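Local coordinates for regulation of enolase protein 1 (Saccharomyces cerevisiae, PDB 3O12) that functions in the galactose metabolic pathway via the GAL83 protein and may control the level of the enolase ENO1, at residues A[81-86]-A[102-107]; A[87-92]-A[98-103]; A[123-128]-A[171-176]; A[150-155]-A[159-164]. All blocks are in the same frame, centred on the assembly; numbering follows the deposited sequence. Where two conformers were deposited one is given.

Interaction 1 of 4, residues A[81-86]-A[102-107]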
loop_
_atom_site.group_PDB
_atom_site.type_symbol
_atom_site.label_atom_id
_atom_site.label_comp_id
_atom_site.label_asym_id
_atom_site.label_seq_id
_atom_site.Cartn_x
_atom_site.Cartn_y
_atom_site.Cartn_z
ATOM N N SER A 81 11.030 -6.335 14.001
ATOM C CA SER A 81 10.171 -7.521 13.944
ATOM C C SER A 81 8.701 -7.248 14.217
ATOM O O SER A 81 7.862 -8.154 14.094
ATOM C CB SER A 81 10.684 -8.597 14.899
ATOM O OG SER A 81 10.670 -8.132 16.232
ATOM N N ALA A 82 8.395 -6.018 14.600
ATOM C CA ALA A 82 7.024 -5.575 14.825
ATOM C C ALA A 82 6.978 -4.074 14.611
ATOM O O ALA A 82 7.952 -3.367 14.902
ATOM C CB ALA A 82 6.590 -5.908 16.229
ATOM N N PHE A 83 5.858 -3.568 14.109
ATOM C CA PHE A 83 5.760 -2.142 13.831
ATOM C C PHE A 83 4.322 -1.683 13.663
ATOM O O PHE A 83 3.437 -2.495 13.414
ATOM C CB PHE A 83 6.535 -1.798 12.544
ATOM C CG PHE A 83 5.888 -2.325 11.291
ATOM C CD1 PHE A 83 4.932 -1.582 10.618
ATOM C CD2 PHE A 83 6.215 -3.584 10.807
ATOM C CE1 PHE A 83 4.320 -2.081 9.480
ATOM C CE2 PHE A 83 5.619 -4.090 9.667
ATOM C CZ PHE A 83 4.665 -3.352 9.003
ATOM N N THR A 84 4.117 -0.373 13.790
ATOM C CA THR A 84 2.922 0.306 13.310
ATOM C C THR A 84 3.370 1.427 12.373
ATOM O O THR A 84 4.277 2.209 12.704
ATOM C CB THR A 84 2.089 0.890 14.460
ATOM O OG1 THR A 84 1.570 -0.180 15.259
ATOM C CG2 THR A 84 0.933 1.708 13.918
ATOM N N ALA A 85 2.763 1.487 11.196
ATOM C CA ALA A 85 3.079 2.484 10.187
ATOM C C ALA A 85 1.814 3.213 9.791
ATOM O O ALA A 85 0.719 2.629 9.777
ATOM C CB ALA A 85 3.716 1.818 8.958
ATOM N N GLN A 86 1.947 4.487 9.451
ATOM C CA GLN A 86 0.794 5.278 9.046
ATOM C C GLN A 86 1.211 6.234 7.930
ATOM O O GLN A 86 2.358 6.703 7.906
ATOM C CB GLN A 86 0.285 6.032 10.272
ATOM C CG GLN A 86 -0.920 6.908 10.096
ATOM C CD GLN A 86 -1.380 7.445 11.439
ATOM O OE1 GLN A 86 -1.629 6.679 12.374
ATOM N NE2 GLN A 86 -1.480 8.765 11.548
ATOM N N ILE A 102 -0.646 1.550 0.669
ATOM C CA ILE A 102 0.524 1.111 1.414
ATOM C C ILE A 102 0.801 -0.356 1.120
ATOM O O ILE A 102 -0.109 -1.124 0.800
ATOM C CB ILE A 102 0.288 1.326 2.927
ATOM C CG1 ILE A 102 1.617 1.430 3.695
ATOM C CG2 ILE A 102 -0.640 0.246 3.507
ATOM C CD1 ILE A 102 1.451 1.899 5.145
HETATM N N MSE A 103 2.058 -0.750 1.224
HETATM C CA MSE A 103 2.464 -2.151 1.135
HETATM C C MSE A 103 3.337 -2.526 2.329
HETATM O O MSE A 103 4.136 -1.710 2.816
HETATM C CB MSE A 103 3.192 -2.417 -0.194
HETATM C CG MSE A 103 4.068 -3.687 -0.227
HETATM SE SE MSE A 103 4.711 -4.074 -2.039
HETATM C CE MSE A 103 3.110 -4.954 -2.697
ATOM N N VAL A 104 3.164 -3.751 2.812
ATOM C CA VAL A 104 4.105 -4.399 3.717
ATOM C C VAL A 104 4.680 -5.570 2.935
ATOM O O VAL A 104 3.928 -6.356 2.354
ATOM C CB VAL A 104 3.412 -4.933 4.972
ATOM C CG1 VAL A 104 4.384 -5.667 5.874
ATOM C CG2 VAL A 104 2.692 -3.816 5.730
ATOM N N ARG A 105 6.002 -5.698 2.905
ATOM C CA ARG A 105 6.639 -6.717 2.085
ATOM C C ARG A 105 7.751 -7.416 2.847
ATOM O O ARG A 105 8.571 -6.763 3.516
ATOM C CB ARG A 105 7.209 -6.062 0.819
ATOM C CG ARG A 105 7.918 -7.001 -0.157
ATOM C CD ARG A 105 8.288 -6.200 -1.406
ATOM N NE ARG A 105 9.090 -6.938 -2.382
ATOM C CZ ARG A 105 8.619 -7.431 -3.524
ATOM N NH1 ARG A 105 7.332 -7.293 -3.840
ATOM N NH2 ARG A 105 9.432 -8.060 -4.360
ATOM N N ILE A 106 7.786 -8.742 2.730
ATOM C CA ILE A 106 8.935 -9.536 3.163
ATOM C C ILE A 106 9.773 -9.867 1.927
ATOM O O ILE A 106 10.980 -9.630 1.898
ATOM C CB ILE A 106 8.479 -10.828 3.859
ATOM C CG1 ILE A 106 7.703 -10.513 5.145
ATOM C CG2 ILE A 106 9.688 -11.733 4.148
ATOM C CD1 ILE A 106 7.061 -11.741 5.791
ATOM N N ASP A 107 9.123 -10.423 0.903
ATOM C CA ASP A 107 9.775 -10.723 -0.371
ATOM C C ASP A 107 8.709 -10.826 -1.453
ATOM O O ASP A 107 7.542 -10.525 -1.195
ATOM C CB ASP A 107 10.618 -12.003 -0.299
ATOM C CG ASP A 107 9.844 -13.205 0.217
ATOM O OD1 ASP A 107 8.643 -13.362 -0.106
ATOM O OD2 ASP A 107 10.455 -14.025 0.935
#
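Phe83 and Val104 illustrate how the two sheets of a beta sandwich grip each other: their side chains reach into the interior from opposite directions, the valine methyls meeting the edge of the ring. The aromatic ring does not lie flat on its partner. Its far corner, CZ, enters the fork of the valine, with CG2 of Val104 3.8 Å from CZ of Phe83 and CG1 of Val104 almost as near, 3.9 Å from the same atom. Both methyls thus stay near the ring plane. On Phe83 a first torsion of 70° sets the ring between the backbone nitrogen and the carbonyl carbon, while a second torsion of 88° turns its plane across the CA-CB-CG plane. Two residues on from Phe83 and two back from Val104, Ala85 and Ile102 pair more loosely, for CB of Ala85 lies 4.4 Å from CD1 of Ile102. The isoleucine has its CG1 branch nearly extended, which lets its terminal methyl bridge toward so short a partner.

Segment 81-86 runs on strand 83-91 of one sheet and segment 102-107 on strand 102-105 of the other. Val186, from a strand beside the latter, touches all four residues, and Leu207 packs on Phe83 and Ala85. Turned the other way, Arg105 makes a salt bridge with Asp70.

The meeting surfaces are hydrocarbon throughout. The contact thus rests on shape and on exclusion of water, without directional bonds between these two segments.

Interaction 2 of 4, residues A[87-92]-A[98-103]; sequences VRVQGS and DQAGIM. With SO4 (sulfate ion), chain B.
Val87, Val89, Ala100 and Ile102 meet inside a beta sandwich, at the place where the chain leaves strand 83-91 of one sheet and crosses by a short loop to strand 99-100 of the other. Each valine presents its methyls differently. In Val87 CG1 stands between the backbone nitrogen and the carbonyl carbon (chi1 71°), and from there CG1 of Val87 lies 4.1 Å from CD1 of Ile102; the two side chains slide past each other rather than meeting head on. Val89 instead turns CG1 away from its own nitrogen (chi1 -175°). That branch of Val89 approaches CB of Ala100 at 4.1 Å, and the other methyl, CG2, rests 4.2 Å from CA of Gly101.

The glycine takes backbone torsions that residues with side chains seldom adopt, and the chain turns a corner there. The backbones come closer at this corner: CA of Val89 is 6.3 Å from CA of Gly101, whereas CA of Val87 is 7.7 Å from CA of Ile102. Leu150 packs against Ile102 from the neighbouring strand 148-155.

Arg88 lies on the outer face of its strand, its chain extended from CG to NE, and forms salt bridges with Asp147 and Glu204. Its guanidinium also holds a sulfate, probably from the crystallisation liquor, edge-on through two bonds: NH1 of Arg88 donates to sulfate O3 at 3.0 Å, nearly straight at 172°, and NH2 donates to O1 at 3.1 Å.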
loop_
_atom_site.group_PDB
_atom_site.type_symbol
_atom_site.label_atom_id
_atom_site.label_comp_id
_atom_site.label_asym_id
_atom_site.label_seq_id
_atom_site.Cartn_x
_atom_site.Cartn_y
_atom_site.Cartn_z
ATOM N N VAL A 87 0.302 6.531 7.006
ATOM C CA VAL A 87 0.601 7.425 5.887
ATOM C C VAL A 87 -0.674 8.049 5.340
ATOM O O VAL A 87 -1.758 7.453 5.425
ATOM C CB VAL A 87 1.377 6.672 4.760
ATOM C CG1 VAL A 87 0.465 5.679 4.017
ATOM C CG2 VAL A 87 2.069 7.637 3.798
ATOM N N ARG A 88 -0.544 9.253 4.801
ATOM C CA ARG A 88 -1.629 9.930 4.103
ATOM C C ARG A 88 -1.426 9.747 2.603
ATOM O O ARG A 88 -0.301 9.859 2.098
ATOM C CB ARG A 88 -1.632 11.413 4.460
ATOM C CG ARG A 88 -2.836 12.187 3.934
ATOM C CD ARG A 88 -2.737 13.645 4.337
ATOM N NE ARG A 88 -3.929 14.391 3.947
ATOM C CZ ARG A 88 -4.103 15.681 4.216
ATOM N NH1 ARG A 88 -3.166 16.354 4.872
ATOM N NH2 ARG A 88 -5.214 16.296 3.835
ATOM N N VAL A 89 -2.516 9.476 1.896
ATOM C CA VAL A 89 -2.471 9.138 0.473
ATOM C C VAL A 89 -3.408 10.068 -0.276
ATOM O O VAL A 89 -4.608 10.098 -0.005
ATOM C CB VAL A 89 -2.934 7.683 0.220
ATOM C CG1 VAL A 89 -2.755 7.308 -1.248
ATOM C CG2 VAL A 89 -2.167 6.719 1.102
ATOM N N GLN A 90 -2.852 10.841 -1.202
ATOM C CA GLN A 90 -3.640 11.766 -2.008
ATOM C C GLN A 90 -3.418 11.473 -3.485
ATOM O O GLN A 90 -2.464 11.951 -4.088
ATOM C CB GLN A 90 -3.274 13.212 -1.667
ATOM C CG GLN A 90 -3.642 13.582 -0.241
ATOM C CD GLN A 90 -3.196 14.972 0.145
ATOM O OE1 GLN A 90 -4.019 15.887 0.290
ATOM N NE2 GLN A 90 -1.894 15.154 0.290
ATOM N N GLY A 91 -4.310 10.683 -4.060
ATOM C CA GLY A 91 -4.166 10.252 -5.436
ATOM C C GLY A 91 -5.218 10.848 -6.341
ATOM O O GLY A 91 -6.292 11.255 -5.890
ATOM N N SER A 92 -4.899 10.899 -7.629
ATOM C CA SER A 92 -5.816 11.402 -8.641
ATOM C C SER A 92 -6.317 10.264 -9.529
ATOM O O SER A 92 -5.924 10.157 -10.691
ATOM C CB SER A 92 -5.105 12.451 -9.493
ATOM O OG SER A 92 -4.559 13.481 -8.686
ATOM N N ASP A 98 -6.429 1.574 -11.441
ATOM C CA ASP A 98 -5.594 2.555 -10.747
ATOM C C ASP A 98 -5.613 2.256 -9.258
ATOM O O ASP A 98 -6.684 2.095 -8.680
ATOM C CB ASP A 98 -6.119 3.974 -10.952
ATOM C CG ASP A 98 -5.777 4.539 -12.313
ATOM O OD1 ASP A 98 -5.312 3.775 -13.188
ATOM O OD2 ASP A 98 -5.979 5.758 -12.499
ATOM N N GLN A 99 -4.435 2.205 -8.637
ATOM C CA GLN A 99 -4.317 1.846 -7.228
ATOM C C GLN A 99 -3.251 2.675 -6.525
ATOM O O GLN A 99 -2.180 2.935 -7.079
ATOM C CB GLN A 99 -3.849 0.394 -7.059
ATOM C CG GLN A 99 -4.561 -0.662 -7.854
ATOM C CD GLN A 99 -3.744 -1.940 -7.929
ATOM O OE1 GLN A 99 -3.026 -2.302 -6.985
ATOM N NE2 GLN A 99 -3.832 -2.623 -9.062
ATOM N N ALA A 100 -3.519 3.033 -5.280
ATOM C CA ALA A 100 -2.483 3.596 -4.427
ATOM C C ALA A 100 -2.804 3.317 -2.970
ATOM O O ALA A 100 -3.973 3.159 -2.590
ATOM C CB ALA A 100 -2.324 5.090 -4.681
ATOM N N GLY A 101 -1.762 3.255 -2.153
ATOM C CA GLY A 101 -1.933 3.006 -0.739
ATOM C C GLY A 101 -0.625 2.637 -0.088
ATOM O O GLY A 101 0.382 3.339 -0.240
ATOM N N ILE A 102 -0.646 1.550 0.669
ATOM C CA ILE A 102 0.524 1.111 1.414
ATOM C C ILE A 102 0.801 -0.356 1.120
ATOM O O ILE A 102 -0.109 -1.124 0.800
ATOM C CB ILE A 102 0.288 1.326 2.927
ATOM C CG1 ILE A 102 1.617 1.430 3.695
ATOM C CG2 ILE A 102 -0.640 0.246 3.507
ATOM C CD1 ILE A 102 1.451 1.899 5.145
HETATM N N MSE A 103 2.058 -0.750 1.224
HETATM C CA MSE A 103 2.464 -2.151 1.135
HETATM C C MSE A 103 3.337 -2.526 2.329
HETATM O O MSE A 103 4.136 -1.710 2.816
HETATM C CB MSE A 103 3.192 -2.417 -0.194
HETATM C CG MSE A 103 4.068 -3.687 -0.227
HETATM SE SE MSE A 103 4.711 -4.074 -2.039
HETATM C CE MSE A 103 3.110 -4.954 -2.697
HETATM S S SO4 B . -4.542 19.813 4.642
HETATM O O1 SO4 B . -5.694 19.059 5.130
HETATM O O2 SO4 B . -4.743 21.230 4.935
HETATM O O3 SO4 B . -3.329 19.346 5.308
HETATM O O4 SO4 B . -4.404 19.631 3.198
#

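Interaction 3 of 4, residues A[123-128]-A[171-176]. With EDO (1,2-ethanediol), chain I; EDO (1,2-ethanediol), chain F.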
loop_
_atom_site.group_PDB
_atom_site.type_symbol
_atom_site.label_atom_id
_atom_site.label_comp_id
_atom_site.label_asym_id
_atom_site.label_seq_id
_atom_site.Cartn_x
_atom_site.Cartn_y
_atom_site.Cartn_z
ATOM N N ALA A 123 -14.611 3.707 -6.800
ATOM C CA ALA A 123 -13.405 3.717 -5.980
ATOM C C ALA A 123 -13.631 2.720 -4.852
ATOM O O ALA A 123 -14.582 2.848 -4.067
ATOM C CB ALA A 123 -13.143 5.093 -5.426
HETATM N N MSE A 124 -12.779 1.708 -4.805
HETATM C CA MSE A 124 -12.918 0.618 -3.854
HETATM C C MSE A 124 -11.818 0.679 -2.815
HETATM O O MSE A 124 -10.670 0.950 -3.147
HETATM C CB MSE A 124 -12.795 -0.712 -4.589
HETATM C CG MSE A 124 -13.788 -0.872 -5.712
HETATM SE SE MSE A 124 -15.545 -1.369 -5.047
HETATM C CE MSE A 124 -15.258 -3.270 -4.819
ATOM N N LEU A 125 -12.176 0.443 -1.558
ATOM C CA LEU A 125 -11.174 0.149 -0.544
ATOM C C LEU A 125 -10.859 -1.331 -0.672
ATOM O O LEU A 125 -11.730 -2.188 -0.544
ATOM C CB LEU A 125 -11.685 0.478 0.859
ATOM C CG LEU A 125 -10.629 0.379 1.969
ATOM C CD1 LEU A 125 -9.497 1.351 1.728
ATOM C CD2 LEU A 125 -11.256 0.611 3.335
ATOM N N SER A 126 -9.595 -1.618 -0.926
ATOM C CA SER A 126 -9.166 -2.942 -1.333
ATOM C C SER A 126 -7.921 -3.347 -0.575
ATOM O O SER A 126 -7.081 -2.509 -0.231
ATOM C CB SER A 126 -8.867 -2.913 -2.832
ATOM O OG SER A 126 -8.308 -4.127 -3.285
ATOM N N SER A 127 -7.785 -4.634 -0.305
ATOM C CA SER A 127 -6.540 -5.165 0.219
ATOM C C SER A 127 -6.246 -6.513 -0.394
ATOM O O SER A 127 -7.166 -7.273 -0.706
ATOM C CB SER A 127 -6.542 -5.251 1.750
ATOM O OG SER A 127 -7.546 -6.110 2.227
ATOM N N VAL A 128 -4.963 -6.795 -0.587
ATOM C CA VAL A 128 -4.519 -8.074 -1.112
ATOM C C VAL A 128 -3.427 -8.603 -0.207
ATOM O O VAL A 128 -2.384 -7.964 -0.053
ATOM C CB VAL A 128 -3.979 -7.957 -2.540
ATOM C CG1 VAL A 128 -3.499 -9.336 -3.048
ATOM C CG2 VAL A 128 -5.043 -7.396 -3.474
ATOM N N PRO A 171 -11.429 2.843 11.560
ATOM C CA PRO A 171 -12.092 1.547 11.386
ATOM C C PRO A 171 -11.165 0.463 10.836
ATOM O O PRO A 171 -10.271 0.726 10.022
ATOM C CB PRO A 171 -13.209 1.844 10.377
ATOM C CG PRO A 171 -12.909 3.179 9.812
ATOM C CD PRO A 171 -12.127 3.924 10.847
ATOM N N LEU A 172 -11.400 -0.765 11.286
ATOM C CA LEU A 172 -10.677 -1.932 10.803
ATOM C C LEU A 172 -11.057 -2.266 9.370
ATOM O O LEU A 172 -12.244 -2.214 8.995
ATOM C CB LEU A 172 -10.978 -3.134 11.695
ATOM C CG LEU A 172 -10.309 -4.443 11.272
ATOM C CD1 LEU A 172 -8.854 -4.432 11.701
ATOM C CD2 LEU A 172 -11.044 -5.661 11.852
ATOM N N VAL A 173 -10.057 -2.632 8.584
ATOM C CA VAL A 173 -10.221 -3.047 7.195
ATOM C C VAL A 173 -9.932 -4.547 7.102
ATOM O O VAL A 173 -10.650 -5.305 6.437
ATOM C CB VAL A 173 -9.215 -2.285 6.281
ATOM C CG1 VAL A 173 -9.218 -2.837 4.856
ATOM C CG2 VAL A 173 -9.506 -0.800 6.279
ATOM N N ARG A 174 -8.878 -4.986 7.773
ATOM C CA ARG A 174 -8.446 -6.371 7.677
ATOM C C ARG A 174 -7.616 -6.805 8.868
ATOM O O ARG A 174 -6.823 -6.026 9.400
ATOM C CB ARG A 174 -7.668 -6.588 6.389
ATOM C CG ARG A 174 -7.482 -8.055 6.042
ATOM C CD ARG A 174 -7.320 -8.209 4.563
ATOM N NE ARG A 174 -7.185 -9.602 4.144
ATOM C CZ ARG A 174 -7.075 -9.953 2.872
ATOM N NH1 ARG A 174 -7.099 -9.010 1.937
ATOM N NH2 ARG A 174 -6.941 -11.226 2.537
ATOM N N LEU A 175 -7.794 -8.054 9.277
ATOM C CA LEU A 175 -7.058 -8.646 10.389
ATOM C C LEU A 175 -6.725 -10.069 9.978
ATOM O O LEU A 175 -7.629 -10.889 9.763
ATOM C CB LEU A 175 -7.915 -8.643 11.657
ATOM C CG LEU A 175 -7.361 -9.301 12.930
ATOM C CD1 LEU A 175 -6.246 -8.474 13.522
ATOM C CD2 LEU A 175 -8.468 -9.509 13.952
ATOM N N ALA A 176 -5.442 -10.374 9.855
ATOM C CA ALA A 176 -5.044 -11.634 9.240
ATOM C C ALA A 176 -3.704 -12.131 9.718
ATOM O O ALA A 176 -2.886 -11.346 10.180
ATOM C CB ALA A 176 -4.986 -11.455 7.741
HETATM C C1 EDO I . -11.890 -3.866 2.227
HETATM O O1 EDO I . -12.578 -4.761 3.108
HETATM C C2 EDO I . -10.691 -4.583 1.619
HETATM O O2 EDO I . -10.014 -5.325 2.637
HETATM C C1 EDO F . -4.486 -2.140 -3.074
HETATM O O1 EDO F . -5.319 -1.052 -3.498
HETATM C C2 EDO F . -5.310 -3.410 -2.882
HETATM O O2 EDO F . -5.839 -3.812 -4.147
#
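Leu125 and Val173 supply the apolar half of a contact between two strands that face each other across a beta sandwich. The strand segments run nearly parallel, 13° apart, with their axes 8.2 Å from each other at closest approach, so side chains must span the gap. These two do it tip to tip: CD2 of Leu125 lies 3.7 Å from CG2 of Val173. Val163 of the neighbouring strand 158-164 packs against both.

The polar half is carried by Arg174 and Ser127. Val173 and Arg174 form a classic beta bulge opposite Ile161, which lets two consecutive residues both point toward strand 122-131. Arg174 departs with CG anti to the backbone nitrogen (chi1 -166°) and stays extended as far as NE, long enough for NH1 of Arg174 to donate to OG of Ser127 at 2.9 Å. The bond is fairly straight, 165° at the hydrogen, and the serine oxygen lies in the guanidinium plane. On the same group NH2 bonds to the carbonyl of Asp135.

Two ethanediol molecules, probably from the crystallisation liquor, add further polar contacts. One shares a hydrogen bond of 2.6 Å between its O2 and OG of Ser127, and the same O2 sits 3.4 Å from CG1 of Val173. A second is bound by Ser126, whose OG turns to the other side of the strand and also bonds to NE1 of Trp136.

A charged group is thus drawn between the sheets, with NH1 bonded in the guanidinium plane to Ser127 and NH2 bonded to Asp135, and these two bonds should restrict rotation of the guanidinium.

Interaction 4 of 4, residues A[150-155]-A[159-164]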
loop_
_atom_site.group_PDB
_atom_site.type_symbol
_atom_site.label_atom_id
_atom_site.label_comp_id
_atom_site.label_asym_id
_atom_site.label_seq_id
_atom_site.Cartn_x
_atom_site.Cartn_y
_atom_site.Cartn_z
ATOM N N LEU A 150 -3.953 5.504 5.967
ATOM C CA LEU A 150 -3.880 4.089 6.320
ATOM C C LEU A 150 -2.983 3.901 7.512
ATOM O O LEU A 150 -1.980 4.598 7.660
ATOM C CB LEU A 150 -3.317 3.256 5.169
ATOM C CG LEU A 150 -4.238 3.165 3.960
ATOM C CD1 LEU A 150 -3.474 2.704 2.726
ATOM C CD2 LEU A 150 -5.447 2.246 4.244
ATOM N N ARG A 151 -3.320 2.935 8.352
ATOM C CA ARG A 151 -2.488 2.543 9.473
ATOM C C ARG A 151 -2.390 1.035 9.448
ATOM O O ARG A 151 -3.399 0.326 9.386
ATOM C CB ARG A 151 -3.080 3.022 10.802
ATOM C CG ARG A 151 -2.305 2.559 12.027
ATOM C CD ARG A 151 -2.998 2.994 13.304
ATOM N NE ARG A 151 -2.907 4.435 13.491
ATOM C CZ ARG A 151 -3.541 5.112 14.445
ATOM N NH1 ARG A 151 -4.334 4.475 15.297
ATOM N NH2 ARG A 151 -3.375 6.422 14.547
ATOM N N VAL A 152 -1.173 0.526 9.484
ATOM C CA VAL A 152 -0.943 -0.911 9.464
ATOM C C VAL A 152 -0.050 -1.321 10.620
ATOM O O VAL A 152 0.978 -0.672 10.878
ATOM C CB VAL A 152 -0.299 -1.345 8.147
ATOM C CG1 VAL A 152 -0.041 -2.847 8.152
ATOM C CG2 VAL A 152 -1.192 -0.956 6.976
ATOM N N THR A 153 -0.433 -2.383 11.318
ATOM C CA THR A 153 0.340 -2.921 12.425
ATOM C C THR A 153 0.644 -4.384 12.156
ATOM O O THR A 153 -0.256 -5.154 11.805
ATOM C CB THR A 153 -0.431 -2.799 13.742
ATOM O OG1 THR A 153 -0.714 -1.416 13.990
ATOM C CG2 THR A 153 0.376 -3.364 14.897
ATOM N N VAL A 154 1.905 -4.770 12.294
ATOM C CA VAL A 154 2.292 -6.173 12.234
ATOM C C VAL A 154 3.028 -6.521 13.510
ATOM O O VAL A 154 4.010 -5.863 13.870
ATOM C CB VAL A 154 3.213 -6.477 11.035
ATOM C CG1 VAL A 154 3.711 -7.919 11.120
ATOM C CG2 VAL A 154 2.480 -6.244 9.722
ATOM N N GLU A 155 2.561 -7.552 14.201
ATOM C CA GLU A 155 3.158 -7.967 15.455
ATOM C C GLU A 155 2.713 -9.386 15.740
ATOM O O GLU A 155 1.539 -9.732 15.545
ATOM C CB GLU A 155 2.706 -7.043 16.588
ATOM C CG GLU A 155 3.337 -7.337 17.939
ATOM C CD GLU A 155 2.887 -6.352 19.015
ATOM O OE1 GLU A 155 1.794 -5.765 18.867
ATOM O OE2 GLU A 155 3.625 -6.179 20.006
ATOM N N LEU A 159 -1.295 -9.234 11.073
ATOM C CA LEU A 159 -1.372 -7.934 10.435
ATOM C C LEU A 159 -2.760 -7.325 10.615
ATOM O O LEU A 159 -3.776 -8.001 10.446
ATOM C CB LEU A 159 -1.014 -8.055 8.949
ATOM C CG LEU A 159 -0.907 -6.766 8.129
ATOM C CD1 LEU A 159 0.087 -6.937 6.971
ATOM C CD2 LEU A 159 -2.273 -6.351 7.625
ATOM N N ARG A 160 -2.809 -6.046 10.977
ATOM C CA ARG A 160 -4.067 -5.307 11.092
ATOM C C ARG A 160 -3.989 -4.060 10.231
ATOM O O ARG A 160 -3.018 -3.302 10.324
ATOM C CB ARG A 160 -4.313 -4.883 12.537
ATOM C CG ARG A 160 -4.716 -5.987 13.462
ATOM C CD ARG A 160 -4.940 -5.468 14.877
ATOM N NE ARG A 160 -3.770 -5.692 15.722
ATOM C CZ ARG A 160 -3.095 -4.736 16.352
ATOM N NH1 ARG A 160 -3.466 -3.466 16.242
ATOM N NH2 ARG A 160 -2.045 -5.054 17.097
ATOM N N ILE A 161 -4.986 -3.836 9.393
ATOM C CA ILE A 161 -5.079 -2.631 8.573
ATOM C C ILE A 161 -6.264 -1.808 9.016
ATOM O O ILE A 161 -7.368 -2.344 9.162
ATOM C CB ILE A 161 -5.375 -2.979 7.106
ATOM C CG1 ILE A 161 -4.362 -3.969 6.558
ATOM C CG2 ILE A 161 -5.413 -1.709 6.255
ATOM C CD1 ILE A 161 -4.702 -4.432 5.162
ATOM N N GLN A 162 -6.052 -0.509 9.211
ATOM C CA GLN A 162 -7.124 0.431 9.500
ATOM C C GLN A 162 -7.074 1.571 8.490
ATOM O O GLN A 162 -6.009 1.883 7.929
ATOM C CB GLN A 162 -6.974 0.999 10.910
ATOM C CG GLN A 162 -7.075 -0.038 12.015
ATOM C CD GLN A 162 -6.614 0.508 13.348
ATOM O OE1 GLN A 162 -7.369 1.172 14.065
ATOM N NE2 GLN A 162 -5.368 0.233 13.691
ATOM N N VAL A 163 -8.221 2.202 8.258
ATOM C CA VAL A 163 -8.311 3.318 7.330
ATOM C C VAL A 163 -8.959 4.493 8.050
ATOM O O VAL A 163 -9.695 4.299 9.018
ATOM C CB VAL A 163 -9.127 2.922 6.072
ATOM C CG1 VAL A 163 -10.583 2.617 6.442
ATOM C CG2 VAL A 163 -9.078 4.002 5.016
ATOM N N SER A 164 -8.683 5.708 7.594
ATOM C CA SER A 164 -9.335 6.873 8.187
ATOM C C SER A 164 -9.572 7.978 7.170
ATOM O O SER A 164 -8.750 8.206 6.287
ATOM C CB SER A 164 -8.498 7.408 9.349
ATOM O OG SER A 164 -9.141 8.523 9.957
HETATM O O HOH W 1 -3.212 -0.967 12.486
#
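Leu159 packs across a beta hairpin onto Val152 and Val154, and its side chain can be traced atom by atom. CB of Leu159 lies 4.0 Å from CG2 of Val154. With the chain then directed anti to the backbone nitrogen (chi1 -174°), CG of Leu159 settles between two valines, 3.8 Å from CG2 of Val154 and 4.0 Å from CG1 of Val152. The branches divide these neighbours: CD1 of Leu159 closes to 3.7 Å on CG2 of Val154, while CD2 of Leu159 leans the other way, 4.2 Å from CG1 of Val152. Leu150 and Val163 make a similar pairing further along this inward face.

The backbone holds the two strands in antiparallel register. Arg151 pairs with Gln162, and Thr153 with Arg160, each through two reciprocal bonds; N of Gln162, for instance, reaches O of Arg151 at 2.8 Å. On the outward face Arg160 bends at chi3 (-98°) and lays a face of its guanidinium over Thr153, whose CG2 is 3.7 Å from NH2 of Arg160. Glu155 lies near its edge, too far for a salt bridge. A water hydrogen-bonded with OG1 of Thr153 donates to O of Arg160, tying the pair on this side. The same OG1 bonds to Thr84, and Arg151 reaches Gln86 and makes a cation-pi contact with Trp170.

In the sheet, strand 148-155 lies between strands 83-91 and 158-164, and strand 172-177 follows at one margin. Leu112 from the opposing sheet meets Leu159 and Ile161, and Ile102 meets Leu150 and Val152.

Three of the contacts bridge the two sheets of the sandwich, whereas interaction 4 lies within a single sheet. Interactions 1 and 2 share Ile102 and both join strand 83-91 to strand 102-105, interaction 2 also reaching strand 99-100, entirely by buried hydrocarbon packing. Interaction 3 spans the same gap nearer the margin, where only partial burial goes with an arginine-serine bond and bound ethanediol. Interaction 4, whose hairpin adjoins strand 83-91 on one side and strand 172-177 on the other, depends on backbone bonds, with apolar residues inward and polar ones outward. It touches all the others: Ala85 and Val87 bond to its first strand, and Val173 to its second.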